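Local coordinates for protein dimethylsulfoniopropionate lyase (Roseovarius nubinhibens, PDB 4B29) that probably cleaves dimethylsulfoniopropionate to release dimethyl sulfide, using a cupin-type fold that carries a bound zinc ion, at residues A[121-124]-A[129-132]; A[83-88]-A[157-162]. All blocks are in the same frame, centred on the assembly; numbering follows the deposited sequence.

Contact 1 of 2, residues A[121-124]-A[129-132]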
loop_
_atom_site.group_PDB
_atom_site.type_symbol
_atom_site.label_atom_id
_atom_site.label_comp_id
_atom_site.label_asym_id
_atom_site.label_seq_id
_atom_site.Cartn_x
_atom_site.Cartn_y
_atom_site.Cartn_z
ATOM N N ALA A 121 -0.628 -9.144 3.611
ATOM C CA ALA A 121 -1.255 -10.035 4.626
ATOM C C ALA A 121 -2.745 -9.823 4.533
ATOM O O ALA A 121 -3.236 -8.697 4.337
ATOM C CB ALA A 121 -0.781 -9.743 6.040
ATOM N N GLY A 122 -3.500 -10.920 4.662
ATOM C CA GLY A 122 -4.936 -10.766 4.680
ATOM C C GLY A 122 -5.573 -12.012 4.069
ATOM O O GLY A 122 -4.883 -13.050 3.861
ATOM N N PRO A 123 -6.852 -11.927 3.727
ATOM C CA PRO A 123 -7.543 -13.138 3.246
ATOM C C PRO A 123 -6.855 -13.714 2.001
ATOM O O PRO A 123 -6.773 -14.936 1.860
ATOM C CB PRO A 123 -8.938 -12.614 2.893
ATOM C CG PRO A 123 -9.161 -11.531 4.005
ATOM C CD PRO A 123 -7.806 -10.847 4.104
ATOM N N SER A 124 -6.302 -12.839 1.158
ATOM C CA SER A 124 -5.561 -13.310 -0.046
ATOM C C SER A 124 -4.136 -12.729 -0.110
ATOM O O SER A 124 -3.610 -12.424 -1.205
ATOM C CB SER A 124 -6.328 -13.116 -1.346
ATOM O OG SER A 124 -6.995 -11.921 -1.429
ATOM N N THR A 129 -4.503 -14.300 6.813
ATOM C CA THR A 129 -5.172 -14.033 8.087
ATOM C C THR A 129 -6.536 -13.442 7.730
ATOM O O THR A 129 -6.724 -12.857 6.651
ATOM C CB THR A 129 -4.400 -13.051 8.987
ATOM O OG1 THR A 129 -5.112 -12.859 10.220
ATOM C CG2 THR A 129 -4.211 -11.687 8.254
ATOM N N GLN A 130 -7.482 -13.579 8.668
ATOM C CA GLN A 130 -8.774 -12.912 8.535
ATOM C C GLN A 130 -8.873 -11.742 9.522
ATOM O O GLN A 130 -9.910 -11.085 9.536
ATOM C CB GLN A 130 -9.901 -13.923 8.857
ATOM C CG GLN A 130 -10.095 -14.931 7.689
ATOM C CD GLN A 130 -10.732 -14.340 6.456
ATOM O OE1 GLN A 130 -11.452 -13.319 6.522
ATOM N NE2 GLN A 130 -10.535 -15.000 5.300
ATOM N N SER A 131 -7.811 -11.494 10.306
ATOM C CA SER A 131 -7.885 -10.481 11.397
ATOM C C SER A 131 -7.530 -9.084 10.910
ATOM O O SER A 131 -7.966 -8.069 11.525
ATOM C CB SER A 131 -6.963 -10.853 12.547
ATOM O OG SER A 131 -7.418 -12.094 13.113
ATOM N N LEU A 132 -6.841 -9.017 9.781
ATOM C CA LEU A 132 -6.393 -7.717 9.287
ATOM C C LEU A 132 -6.160 -7.865 7.794
ATOM O O LEU A 132 -6.084 -8.992 7.296
ATOM C CB LEU A 132 -5.059 -7.424 9.960
ATOM C CG LEU A 132 -4.482 -6.009 9.742
ATOM C CD1 LEU A 132 -5.587 -4.860 9.905
ATOM C CD2 LEU A 132 -3.307 -5.881 10.715
#
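T129 sets its OG1 trans to the backbone N (chi1 -179°), which leaves CG2 between the N and the carbonyl carbon and lays this methyl against the backbone of G122, 3.8 Å from CG2 to G122 CA. The hydroxyl points elsewhere: T129 OG1 accepts from S131 N at 3.0 Å, an ST turn, and also bonds D54 OD1, so both partners fix the rotation of the side chain. Q130 starts away from the other segment but kinks at chi2 (-72°), and its flat amide swings back across the ring of P123. There Q130 NE2 lies 3.7 Å from P123 CB, a van der Waals contact without a hydrogen bond. G122 and P123 begin the connection from strand 115-122 to strand 133-139, antiparallel neighbours in the larger sheet of this cupin-family fold, and their meeting with T129 draws its two ends together; A121, where the chain turns a corner, is backbone-bonded to V134, and the short strand 127-128 lies within the connection. One hydrogen bond, weak though fairly straight, crosses between the segments: T129 N to G122 O, 3.2 Å with 160° at the hydrogen. The carbonyl of the same threonine presses on the G122-P123 peptide, with T129 O 3.0 Å from G122 C. P123 N has no hydrogen to offer this oxygen, so the approach is a close polar contact without a bond; the ring adds to it, P123 CD lying 3.4 Å from T129 O. L132 O is buried with no hydrogen-bond partner in the model, and a CA-H...O contact from G122 CA at 3.4 Å may partly compensate. The side chain of L132 touches A49, while A121 and T129 both rest on L55.

Contact 2 of 2, residues A[83-88]-A[157-162]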
loop_
_atom_site.group_PDB
_atom_site.type_symbol
_atom_site.label_atom_id
_atom_site.label_comp_id
_atom_site.label_asym_id
_atom_site.label_seq_id
_atom_site.Cartn_x
_atom_site.Cartn_y
_atom_site.Cartn_z
ATOM N N GLN A 83 13.546 3.441 6.313
ATOM C CA GLN A 83 14.467 2.806 5.352
ATOM C C GLN A 83 14.448 1.257 5.383
ATOM O O GLN A 83 14.440 0.652 4.320
ATOM C CB GLN A 83 15.902 3.376 5.528
ATOM C CG GLN A 83 17.007 2.546 4.815
ATOM C CD GLN A 83 17.589 1.406 5.750
ATOM O OE1 GLN A 83 17.856 1.639 6.940
ATOM N NE2 GLN A 83 17.766 0.182 5.201
ATOM N N PRO A 84 14.415 0.641 6.562
ATOM C CA PRO A 84 14.400 -0.854 6.566
ATOM C C PRO A 84 13.184 -1.403 5.815
ATOM O O PRO A 84 13.322 -2.338 4.996
ATOM C CB PRO A 84 14.392 -1.213 8.064
ATOM C CG PRO A 84 15.196 -0.043 8.681
ATOM C CD PRO A 84 14.654 1.171 7.907
ATOM N N LEU A 85 12.015 -0.790 6.052
ATOM C CA LEU A 85 10.780 -1.244 5.355
ATOM C C LEU A 85 10.842 -0.948 3.884
ATOM O O LEU A 85 10.485 -1.773 3.069
ATOM C CB LEU A 85 9.550 -0.588 5.998
ATOM C CG LEU A 85 8.221 -1.016 5.358
ATOM C CD1 LEU A 85 7.965 -2.531 5.277
ATOM C CD2 LEU A 85 7.070 -0.316 6.148
ATOM N N ARG A 86 11.317 0.258 3.500
ATOM C CA ARG A 86 11.410 0.555 2.088
ATOM C C ARG A 86 12.320 -0.489 1.391
ATOM O O ARG A 86 12.002 -0.979 0.313
ATOM C CB ARG A 86 12.036 1.958 1.836
ATOM C CG ARG A 86 12.071 2.282 0.358
ATOM C CD ARG A 86 13.028 3.499 0.110
ATOM N NE ARG A 86 14.394 3.131 0.457
ATOM C CZ ARG A 86 15.425 3.983 0.360
ATOM N NH1 ARG A 86 15.201 5.227 -0.034
ATOM N NH2 ARG A 86 16.669 3.608 0.680
ATOM N N ASP A 87 13.487 -0.730 1.987
ATOM C CA ASP A 87 14.459 -1.654 1.334
ATOM C C ASP A 87 13.910 -3.075 1.300
ATOM O O ASP A 87 14.130 -3.815 0.304
ATOM C CB ASP A 87 15.819 -1.584 2.044
ATOM C CG ASP A 87 16.507 -0.218 1.847
ATOM O OD1 ASP A 87 15.983 0.644 1.077
ATOM O OD2 ASP A 87 17.585 -0.041 2.472
ATOM N N ALA A 88 13.168 -3.447 2.346
ATOM C CA ALA A 88 12.522 -4.782 2.340
ATOM C C ALA A 88 11.485 -4.897 1.230
ATOM O O ALA A 88 11.326 -5.965 0.624
ATOM C CB ALA A 88 11.910 -5.082 3.696
ATOM N N SER A 157 -0.233 4.535 5.516
ATOM C CA SER A 157 1.051 5.115 5.991
ATOM C C SER A 157 1.902 5.319 4.762
ATOM O O SER A 157 1.779 4.591 3.762
ATOM C CB SER A 157 1.791 4.236 7.036
ATOM O OG SER A 157 2.337 3.053 6.422
ATOM N N VAL A 158 2.790 6.321 4.854
ATOM C CA VAL A 158 3.775 6.503 3.803
ATOM C C VAL A 158 5.109 5.839 4.201
ATOM O O VAL A 158 5.623 6.081 5.292
ATOM C CB VAL A 158 4.020 8.023 3.606
ATOM C CG1 VAL A 158 5.045 8.218 2.405
ATOM C CG2 VAL A 158 2.670 8.660 3.242
ATOM N N VAL A 159 5.656 5.030 3.286
ATOM C CA VAL A 159 6.934 4.375 3.583
ATOM C C VAL A 159 8.058 5.222 3.019
ATOM O O VAL A 159 9.056 5.444 3.733
ATOM C CB VAL A 159 7.013 2.961 2.954
ATOM C CG1 VAL A 159 8.369 2.285 3.308
ATOM C CG2 VAL A 159 5.847 2.103 3.564
ATOM N N SER A 160 7.881 5.643 1.787
ATOM C CA SER A 160 8.959 6.474 1.172
ATOM C C SER A 160 8.347 7.350 0.112
ATOM O O SER A 160 7.211 7.119 -0.386
ATOM C CB SER A 160 10.091 5.552 0.626
ATOM O OG SER A 160 9.586 4.568 -0.269
ATOM N N GLY A 161 9.062 8.410 -0.260
ATOM C CA GLY A 161 8.474 9.340 -1.230
ATOM C C GLY A 161 7.515 10.287 -0.507
ATOM O O GLY A 161 7.648 10.531 0.706
ATOM N N ARG A 162 6.560 10.822 -1.258
ATOM C CA ARG A 162 5.579 11.784 -0.696
ATOM C C ARG A 162 4.494 12.015 -1.717
ATOM O O ARG A 162 4.680 11.806 -2.939
ATOM C CB ARG A 162 6.279 13.104 -0.301
ATOM C CG ARG A 162 6.714 13.888 -1.466
ATOM C CD ARG A 162 7.589 15.133 -0.986
ATOM N NE ARG A 162 6.983 16.277 -0.317
ATOM C CZ ARG A 162 6.467 17.360 -0.940
ATOM N NH1 ARG A 162 6.375 17.416 -2.260
ATOM N NH2 ARG A 162 6.026 18.407 -0.245
#
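V159 pushes its two methyls into the flank of helix 83-92, and this is the tight part of the contact. CG2 meets the branch end of L85, 3.7 Å from V159 CG2 to L85 CD2, the two side chains crossing at about a right angle. CG1 slips in beside the helix backbone, 3.6 Å from V159 CG1 to R86 N. L85 also reaches L31, A34 and W38 of helix 24-41, which makes it a shared apolar surface between that helix and the strand. Next to it, S160 lies alongside the aliphatic part of R86: S160 OG is 3.4 Å from R86 CG, and S160 CB is 3.6 Å from R86 CD. The backbones of V159, on strand 153-159, and S160, at the corner after it, both pair with L199 of strand 198-205 in a classic beta bulge, and both side chains start toward the helix. The other side is looser and partly exposed. R86 runs extended from the backbone through chi2, then bends at chi3 (65°), carrying its guanidinium past the serine. NE and NH2 both grip one carboxylate oxygen in the guanidinium plane, R86 NE to D87 OD1 at 3.0 Å within a salt bridge. D87 OD2 is taken by Q83 NE2 at 2.7 Å, arriving from above the carboxylate plane, 50° out of it. The remaining R86 NH1 bonds G76 O, and S160 OG bonds P75 O, while V159 O bonds S82 OG. Between the two segments no hydrogen bond forms; methyls and methylenes make the join, and the directional bonds are made within the helix and with the 75-82 loop, not across the interface.

In the fold
Both contacts reach the larger mixed sheet, but at different strands and by different means: contact 1 closes the connection between strands 115-122 and 133-139, whereas contact 2 lays helix 83-92 against the end of strand 153-159. They do not touch; their centres are 22 Å apart and their nearest atoms about 11 Å. Contact 1 falls within the 68 residues that separate the two segments of contact 2. Both are largely buried, yet contact 1 lies farther out, its centre about 14 Å from that of the chain, against about 10 Å for contact 2, and includes the exposed glutamine Q130. Contact 1 mixes close backbone carbonyl approaches and one weak hydrogen bond with ring and methyl packing; aliphatic carbon dominates contact 2, whose charges sit on its partly exposed side.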